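Local coordinates for Serine/threonine-protein kinase BRSK1 (Mus musculus, PDB 5IRI) that is a serine/threonine kinase of the SAD family, whose C-terminal fragment, comprising an autoinhibitory sequence and a KA1 domain, is probably involved in restraining the kinase, at residues K31-S45 / S50-G62. Residues are numbered along the deposited sequence; the frame is centred on the assembly and turned at random.
Sequences KADIVHAFLSIPSLS and SQTSFRAEYKASG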
ATOM      1  N   LYS A  31       8.254  -3.384  -6.716  1.00 41.79           N
ATOM      2  CA  LYS A  31       8.944  -2.655  -5.666  1.00 37.78           C
ATOM      3  C   LYS A  31       9.134  -1.209  -6.080  1.00 38.89           C
ATOM      4  O   LYS A  31       8.825  -0.288  -5.318  1.00 41.42           O
ATOM      5  CB  LYS A  31      10.285  -3.322  -5.348  1.00 40.77           C
ATOM      6  CG  LYS A  31      10.199  -4.589  -4.499  1.00 42.73           C
ATOM      7  CD  LYS A  31      11.594  -5.046  -4.049  1.00 44.27           C
ATOM      8  CE  LYS A  31      12.200  -4.079  -3.011  1.00 54.03           C
ATOM      9  NZ  LYS A  31      13.539  -4.509  -2.494  1.00 53.80           N
ATOM     10  N   ALA A  32       9.606  -0.986  -7.307  1.00 38.96           N
ATOM     11  CA  ALA A  32       9.789   0.381  -7.773  1.00 36.74           C
ATOM     12  C   ALA A  32       8.489   1.168  -7.685  1.00 42.98           C
ATOM     13  O   ALA A  32       8.436   2.216  -7.031  1.00 44.76           O
ATOM     14  CB  ALA A  32      10.332   0.383  -9.194  1.00 34.19           C
ATOM     15  N   ASP A  33       7.418   0.642  -8.290  1.00 42.81           N
ATOM     16  CA  ASP A  33       6.133   1.337  -8.319  1.00 43.08           C
ATOM     17  C   ASP A  33       5.640   1.696  -6.921  1.00 46.99           C
ATOM     18  O   ASP A  33       5.146   2.814  -6.704  1.00 49.39           O
ATOM     19  CB  ASP A  33       5.090   0.474  -9.025  1.00 46.21           C
ATOM     20  CG  ASP A  33       5.188   0.540 -10.531  1.00 54.45           C
ATOM     21  OD1 ASP A  33       5.688   1.544 -11.080  1.00 57.66           O
ATOM     22  OD2 ASP A  33       4.732  -0.423 -11.171  1.00 56.96           O
ATOM     23  N   ILE A  34       5.731   0.754  -5.970  1.00 39.17           N
ATOM     24  CA  ILE A  34       5.269   1.031  -4.607  1.00 41.32           C
ATOM     25  C   ILE A  34       6.067   2.173  -3.991  1.00 45.82           C
ATOM     26  O   ILE A  34       5.510   3.073  -3.352  1.00 47.75           O
ATOM     27  CB  ILE A  34       5.363  -0.226  -3.730  1.00 39.48           C
ATOM     28  CG1 ILE A  34       4.436  -1.314  -4.231  1.00 40.32           C
ATOM     29  CG2 ILE A  34       4.966   0.107  -2.323  1.00 39.73           C
ATOM     30  CD1 ILE A  34       4.600  -2.575  -3.469  1.00 36.46           C
ATOM     31  N   VAL A  35       7.390   2.142  -4.153  1.00 45.61           N
ATOM     32  CA  VAL A  35       8.222   3.144  -3.499  1.00 45.73           C
ATOM     33  C   VAL A  35       8.001   4.507  -4.123  1.00 47.70           C
ATOM     34  O   VAL A  35       7.863   5.508  -3.414  1.00 49.05           O
ATOM     35  CB  VAL A  35       9.697   2.725  -3.544  1.00 41.91           C
ATOM     36  CG1 VAL A  35      10.584   3.933  -3.477  1.00 39.41           C
ATOM     37  CG2 VAL A  35       9.996   1.755  -2.398  1.00 39.59           C
ATOM     38  N   HIS A  36       7.945   4.566  -5.454  1.00 45.72           N
ATOM     39  CA  HIS A  36       7.528   5.791  -6.128  1.00 49.84           C
ATOM     40  C   HIS A  36       6.245   6.334  -5.516  1.00 51.41           C
ATOM     41  O   HIS A  36       6.149   7.528  -5.217  1.00 55.11           O
ATOM     42  CB  HIS A  36       7.348   5.523  -7.626  1.00 50.11           C
ATOM     43  CG  HIS A  36       7.244   6.761  -8.470  1.00 59.14           C
ATOM     44  ND1 HIS A  36       6.046   7.219  -8.985  1.00 66.92           N
ATOM     45  CD2 HIS A  36       8.191   7.627  -8.906  1.00 62.75           C
ATOM     46  CE1 HIS A  36       6.259   8.317  -9.688  1.00 63.96           C
ATOM     47  NE2 HIS A  36       7.553   8.587  -9.657  1.00 67.85           N
ATOM     48  N   ALA A  37       5.258   5.463  -5.294  1.00 52.47           N
ATOM     49  CA  ALA A  37       3.990   5.905  -4.725  1.00 50.93           C
ATOM     50  C   ALA A  37       4.173   6.446  -3.310  1.00 50.43           C
ATOM     51  O   ALA A  37       3.589   7.479  -2.958  1.00 50.65           O
ATOM     52  CB  ALA A  37       2.984   4.755  -4.747  1.00 41.33           C
ATOM     53  N   PHE A  38       4.968   5.758  -2.482  1.00 43.56           N
ATOM     54  CA  PHE A  38       5.209   6.239  -1.127  1.00 45.34           C
ATOM     55  C   PHE A  38       5.766   7.656  -1.162  1.00 53.91           C
ATOM     56  O   PHE A  38       5.267   8.559  -0.476  1.00 58.10           O
ATOM     57  CB  PHE A  38       6.178   5.309  -0.402  1.00 45.96           C
ATOM     58  CG  PHE A  38       5.569   4.016   0.032  1.00 45.58           C
ATOM     59  CD1 PHE A  38       4.198   3.884   0.166  1.00 47.68           C
ATOM     60  CD2 PHE A  38       6.374   2.923   0.319  1.00 41.57           C
ATOM     61  CE1 PHE A  38       3.645   2.678   0.582  1.00 43.03           C
ATOM     62  CE2 PHE A  38       5.823   1.719   0.731  1.00 38.41           C
ATOM     63  CZ  PHE A  38       4.471   1.600   0.862  1.00 38.53           C
ATOM     64  N   LEU A  39       6.795   7.863  -1.982  1.00 46.45           N
ATOM     65  CA  LEU A  39       7.407   9.178  -2.103  1.00 48.11           C
ATOM     66  C   LEU A  39       6.391  10.216  -2.558  1.00 52.19           C
ATOM     67  O   LEU A  39       6.230  11.268  -1.931  1.00 52.81           O
ATOM     68  CB  LEU A  39       8.573   9.097  -3.082  1.00 44.91           C
ATOM     69  CG  LEU A  39       9.964   8.751  -2.530  1.00 48.12           C
ATOM     70  CD1 LEU A  39       9.939   8.029  -1.188  1.00 46.19           C
ATOM     71  CD2 LEU A  39      10.730   7.931  -3.549  1.00 40.04           C
ATOM     72  N   SER A  40       5.667   9.911  -3.631  1.00 49.77           N
ATOM     73  CA  SER A  40       4.771  10.880  -4.240  1.00 50.21           C
ATOM     74  C   SER A  40       3.667  11.315  -3.284  1.00 48.51           C
ATOM     75  O   SER A  40       3.226  12.467  -3.314  1.00 54.58           O
ATOM     76  CB  SER A  40       4.175  10.283  -5.505  1.00 51.42           C
ATOM     77  OG  SER A  40       2.820   9.948  -5.271  1.00 53.61           O
ATOM     78  N   ILE A  41       3.193  10.418  -2.435  1.00 49.41           N
ATOM     79  CA  ILE A  41       2.177  10.854  -1.484  1.00 49.52           C
ATOM     80  C   ILE A  41       2.850  11.717  -0.439  1.00 56.80           C
ATOM     81  O   ILE A  41       3.802  11.280   0.237  1.00 55.12           O
ATOM     82  CB  ILE A  41       1.425   9.676  -0.853  1.00 48.22           C
ATOM     83  CG1 ILE A  41       0.660   8.906  -1.932  1.00 47.59           C
ATOM     84  CG2 ILE A  41       0.500  10.204   0.208  1.00 46.39           C
ATOM     85  CD1 ILE A  41      -0.099   7.705  -1.425  1.00 43.26           C
ATOM     86  N   PRO A  42       2.422  12.959  -0.278  1.00 61.55           N
ATOM     87  CA  PRO A  42       2.996  13.820   0.752  1.00 65.82           C
ATOM     88  C   PRO A  42       2.340  13.529   2.093  1.00 62.00           C
ATOM     89  O   PRO A  42       1.180  13.109   2.162  1.00 58.28           O
ATOM     90  CB  PRO A  42       2.679  15.233   0.252  1.00 60.91           C
ATOM     91  CG  PRO A  42       1.341  15.055  -0.469  1.00 55.23           C
ATOM     92  CD  PRO A  42       1.313  13.615  -1.006  1.00 55.42           C
ATOM     93  N   SER A  43       3.114  13.739   3.158  1.00 58.75           N
ATOM     94  CA  SER A  43       2.796  13.347   4.532  1.00 61.22           C
ATOM     95  C   SER A  43       2.873  11.843   4.731  1.00 61.95           C
ATOM     96  O   SER A  43       2.580  11.359   5.829  1.00 59.11           O
ATOM     97  CB  SER A  43       1.410  13.823   5.006  1.00 59.58           C
ATOM     98  OG  SER A  43       0.352  13.098   4.398  1.00 61.06           O
ATOM     99  N   LEU A  44       3.228  11.084   3.707  1.00 54.05           N
ATOM    100  CA  LEU A  44       3.422   9.652   3.844  1.00 51.62           C
ATOM    101  C   LEU A  44       4.917   9.377   3.858  1.00 48.65           C
ATOM    102  O   LEU A  44       5.634   9.710   2.904  1.00 54.75           O
ATOM    103  CB  LEU A  44       2.721   8.877   2.729  1.00 49.47           C
ATOM    104  CG  LEU A  44       2.770   7.354   2.921  1.00 47.55           C
ATOM    105  CD1 LEU A  44       1.469   6.701   2.507  1.00 40.83           C
ATOM    106  CD2 LEU A  44       3.931   6.746   2.158  1.00 45.89           C
ATOM    107  N   SER A  45       5.378   8.817   4.962  1.00 41.44           N
ATOM    108  CA  SER A  45       6.738   8.342   5.117  1.00 45.22           C
ATOM    109  C   SER A  45       6.704   6.835   5.299  1.00 41.81           C
ATOM    110  O   SER A  45       5.735   6.284   5.829  1.00 45.53           O
ATOM    111  CB  SER A  45       7.394   9.013   6.306  1.00 46.48           C
ATOM    112  OG  SER A  45       6.391   9.640   7.089  1.00 58.68           O
ATOM    113  N   SER A  50      11.874  -5.486   4.888  1.00 31.29           N
ATOM    114  CA  SER A  50      12.582  -6.610   4.315  1.00 31.28           C
ATOM    115  C   SER A  50      12.655  -6.390   2.819  1.00 35.43           C
ATOM    116  O   SER A  50      12.124  -5.402   2.304  1.00 34.06           O
ATOM    117  CB  SER A  50      11.874  -7.928   4.605  1.00 31.07           C
ATOM    118  OG  SER A  50      10.906  -8.186   3.597  1.00 34.20           O
ATOM    119  N   GLN A  51      13.276  -7.332   2.113  1.00 37.01           N
ATOM    120  CA  GLN A  51      13.449  -7.183   0.678  1.00 37.55           C
ATOM    121  C   GLN A  51      12.113  -7.094  -0.051  1.00 39.36           C
ATOM    122  O   GLN A  51      12.062  -6.567  -1.169  1.00 39.85           O
ATOM    123  CB  GLN A  51      14.287  -8.353   0.167  1.00 45.37           C
ATOM    124  CG  GLN A  51      14.602  -8.295  -1.305  1.00 58.06           C
ATOM    125  CD  GLN A  51      15.662  -7.277  -1.609  1.00 59.94           C
ATOM    126  OE1 GLN A  51      15.470  -6.372  -2.430  1.00 63.19           O
ATOM    127  NE2 GLN A  51      16.796  -7.410  -0.940  1.00 52.54           N
ATOM    128  N   THR A  52      11.014  -7.570   0.578  1.00 36.78           N
ATOM    129  CA  THR A  52       9.691  -7.511  -0.038  1.00 35.90           C
ATOM    130  C   THR A  52       8.566  -7.071   0.905  1.00 38.44           C
ATOM    131  O   THR A  52       7.412  -7.443   0.677  1.00 38.85           O
ATOM    132  CB  THR A  52       9.257  -8.863  -0.617  1.00 36.95           C
ATOM    133  OG1 THR A  52       9.011  -9.782   0.457  1.00 38.90           O
ATOM    134  CG2 THR A  52      10.292  -9.427  -1.576  1.00 31.42           C
ATOM    135  N   SER A  53       8.834  -6.308   1.960  1.00 34.86           N
ATOM    136  CA  SER A  53       7.718  -5.749   2.700  1.00 32.31           C
ATOM    137  C   SER A  53       8.077  -4.364   3.212  1.00 37.55           C
ATOM    138  O   SER A  53       9.253  -4.012   3.351  1.00 38.42           O
ATOM    139  CB  SER A  53       7.289  -6.648   3.848  1.00 32.66           C
ATOM    140  OG  SER A  53       8.328  -6.768   4.772  1.00 40.66           O
ATOM    141  N   PHE A  54       7.043  -3.579   3.477  1.00 32.34           N
ATOM    142  CA  PHE A  54       7.222  -2.191   3.830  1.00 36.37           C
ATOM    143  C   PHE A  54       6.233  -1.834   4.918  1.00 34.77           C
ATOM    144  O   PHE A  54       5.202  -2.486   5.067  1.00 39.00           O
ATOM    145  CB  PHE A  54       6.989  -1.267   2.636  1.00 38.71           C
ATOM    146  CG  PHE A  54       7.878  -1.535   1.451  1.00 41.03           C
ATOM    147  CD1 PHE A  54       9.126  -0.935   1.355  1.00 42.30           C
ATOM    148  CD2 PHE A  54       7.438  -2.333   0.403  1.00 39.40           C
ATOM    149  CE1 PHE A  54       9.933  -1.152   0.245  1.00 44.64           C
ATOM    150  CE2 PHE A  54       8.234  -2.558  -0.713  1.00 41.52           C
ATOM    151  CZ  PHE A  54       9.486  -1.969  -0.797  1.00 45.97           C
ATOM    152  N   ARG A  55       6.557  -0.789   5.677  1.00 31.11           N
ATOM    153  CA  ARG A  55       5.590  -0.120   6.527  1.00 31.12           C
ATOM    154  C   ARG A  55       5.478   1.337   6.102  1.00 33.29           C
ATOM    155  O   ARG A  55       6.328   1.871   5.377  1.00 33.25           O
ATOM    156  CB  ARG A  55       5.951  -0.222   7.999  1.00 30.33           C
ATOM    157  CG  ARG A  55       5.959  -1.637   8.518  1.00 34.81           C
ATOM    158  CD  ARG A  55       5.265  -1.719   9.865  1.00 41.66           C
ATOM    159  NE  ARG A  55       5.234  -3.085  10.378  1.00 51.41           N
ATOM    160  CZ  ARG A  55       6.133  -3.587  11.219  1.00 53.56           C
ATOM    161  NH1 ARG A  55       7.137  -2.832  11.655  1.00 43.36           N
ATOM    162  NH2 ARG A  55       6.021  -4.843  11.624  1.00 53.73           N
ATOM    163  N   ALA A  56       4.394   1.972   6.528  1.00 29.15           N
ATOM    164  CA  ALA A  56       4.092   3.296   6.018  1.00 32.08           C
ATOM    165  C   ALA A  56       3.184   4.007   6.996  1.00 36.13           C
ATOM    166  O   ALA A  56       2.264   3.396   7.556  1.00 34.38           O
ATOM    167  CB  ALA A  56       3.433   3.219   4.640  1.00 36.36           C
ATOM    168  N   GLU A  57       3.458   5.298   7.195  1.00 36.14           N
ATOM    169  CA  GLU A  57       2.629   6.165   8.017  1.00 38.44           C
ATOM    170  C   GLU A  57       2.135   7.335   7.185  1.00 42.36           C
ATOM    171  O   GLU A  57       2.932   8.042   6.561  1.00 46.70           O
ATOM    172  CB  GLU A  57       3.384   6.684   9.227  1.00 45.64           C
ATOM    173  CG  GLU A  57       2.476   7.259  10.274  1.00 50.45           C
ATOM    174  CD  GLU A  57       3.231   7.777  11.476  1.00 62.51           C
ATOM    175  OE1 GLU A  57       4.176   8.575  11.276  1.00 66.36           O
ATOM    176  OE2 GLU A  57       2.879   7.384  12.614  1.00 63.40           O
ATOM    177  N   TYR A  58       0.830   7.534   7.187  1.00 47.10           N
ATOM    178  CA  TYR A  58       0.174   8.643   6.501  1.00 48.92           C
ATOM    179  C   TYR A  58      -0.251   9.635   7.578  1.00 51.36           C
ATOM    180  O   TYR A  58      -1.240   9.413   8.280  1.00 55.52           O
ATOM    181  CB  TYR A  58      -1.006   8.128   5.686  1.00 52.69           C
ATOM    182  CG  TYR A  58      -1.853   9.202   5.062  1.00 57.40           C
ATOM    183  CD1 TYR A  58      -2.913   9.750   5.754  1.00 60.77           C
ATOM    184  CD2 TYR A  58      -1.602   9.662   3.774  1.00 57.24           C
ATOM    185  CE1 TYR A  58      -3.688  10.736   5.204  1.00 65.26           C
ATOM    186  CE2 TYR A  58      -2.388  10.653   3.205  1.00 63.99           C
ATOM    187  CZ  TYR A  58      -3.438  11.184   3.931  1.00 68.43           C
ATOM    188  OH  TYR A  58      -4.248  12.167   3.405  1.00 69.75           O
ATOM    189  N   LYS A  59       0.507  10.724   7.715  1.00 53.46           N
ATOM    190  CA  LYS A  59       0.339  11.618   8.856  1.00 53.79           C
ATOM    191  C   LYS A  59      -0.843  12.575   8.713  1.00 59.77           C
ATOM    192  O   LYS A  59      -1.331  13.083   9.726  1.00 60.71           O
ATOM    193  CB  LYS A  59       1.623  12.424   9.077  1.00 54.79           C
ATOM    194  CG  LYS A  59       2.872  11.590   9.331  1.00 63.26           C
ATOM    195  CD  LYS A  59       4.109  12.459   9.480  1.00 70.24           C
ATOM    196  CE  LYS A  59       5.304  11.671  10.009  1.00 77.90           C
ATOM    197  NZ  LYS A  59       6.457  12.568  10.354  1.00 70.40           N
ATOM    198  N   ALA A  60      -1.316  12.818   7.484  1.00 62.35           N
ATOM    199  CA  ALA A  60      -2.287  13.882   7.231  1.00 62.70           C
ATOM    200  C   ALA A  60      -3.635  13.639   7.911  1.00 64.24           C
ATOM    201  O   ALA A  60      -4.326  14.606   8.259  1.00 67.13           O
ATOM    202  CB  ALA A  60      -2.477  14.045   5.723  1.00 63.60           C
ATOM    203  N   SER A  61      -4.044  12.377   8.084  1.00 60.84           N
ATOM    204  CA  SER A  61      -5.327  12.103   8.724  1.00 56.51           C
ATOM    205  C   SER A  61      -5.284  12.373  10.217  1.00 58.44           C
ATOM    206  O   SER A  61      -6.340  12.439  10.854  1.00 60.46           O
ATOM    207  CB  SER A  61      -5.762  10.657   8.477  1.00 55.74           C
ATOM    208  OG  SER A  61      -5.134   9.767   9.385  1.00 61.24           O
ATOM    209  N   GLY A  62      -4.093  12.520  10.787  1.00 63.03           N
ATOM    210  CA  GLY A  62      -3.988  12.879  12.184  1.00 63.03           C
ATOM    211  C   GLY A  62      -4.553  14.258  12.468  1.00 63.03           C
ATOM    212  O   GLY A  62      -4.871  15.046  11.570  1.00 63.03           O
TER
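Phe54 packs against helix 31-40 and meets four of its side chains: Lys31, Ile34, Val35 and Phe38. Phe38 turns its ring edge to the face of Phe54 in an offset edge-to-face pair. The planes stand at 78° and the centroids are 5.8 Å apart. Phe54 CB lies at the edge of the Phe38 ring, near its plane, with Phe38 CE2 at 3.7 Å. Phe38 CE1, across CZ from CE2, approaches Ala56 CB. Val35 CG2 packs 3.9 Å from Phe54 CE1, near the outer end of the ring.

Lys31 lies at the end of this cluster and crosses Gln51 at about a right angle. Its chain bends at chi3 (70°), and CE passes 4.1 Å from Phe54 CZ. The ammonium then holds both carbonyls of Gln51. Lys31 NZ is 2.7 Å from Gln51 OE1, lying above that amide plane, and it also donates to Gln51 O. The helix is thereby tied to the turn of the hairpin formed by strands 44-50 and 53-58.

In this KA1 domain the helix packs against one face of an antiparallel sheet. The axis of helix segment 31-40 comes within 10.6 Å of that of strand 53-58. Helix 109-124 covers the same face beside it, touching Leu44 and Tyr58. A type II turn from Ile41 to Leu44 brings the chain from helix to edge strand.

Ser43, in that turn, adds a backbone bond just before the paired strand: its carbonyl O accepts from Lys59 N, nearly straight (176°). Ser45 and Glu57 then form a hydrogen-bonded antiparallel pair, with Glu57 N 2.8 Å from Ser45 O. Ser43 OG lies over one face of the Tyr58 ring, while Ile41 CG2 comes to the edge of that ring. Glu57 directs its carboxylate to a salt bridge with Arg72.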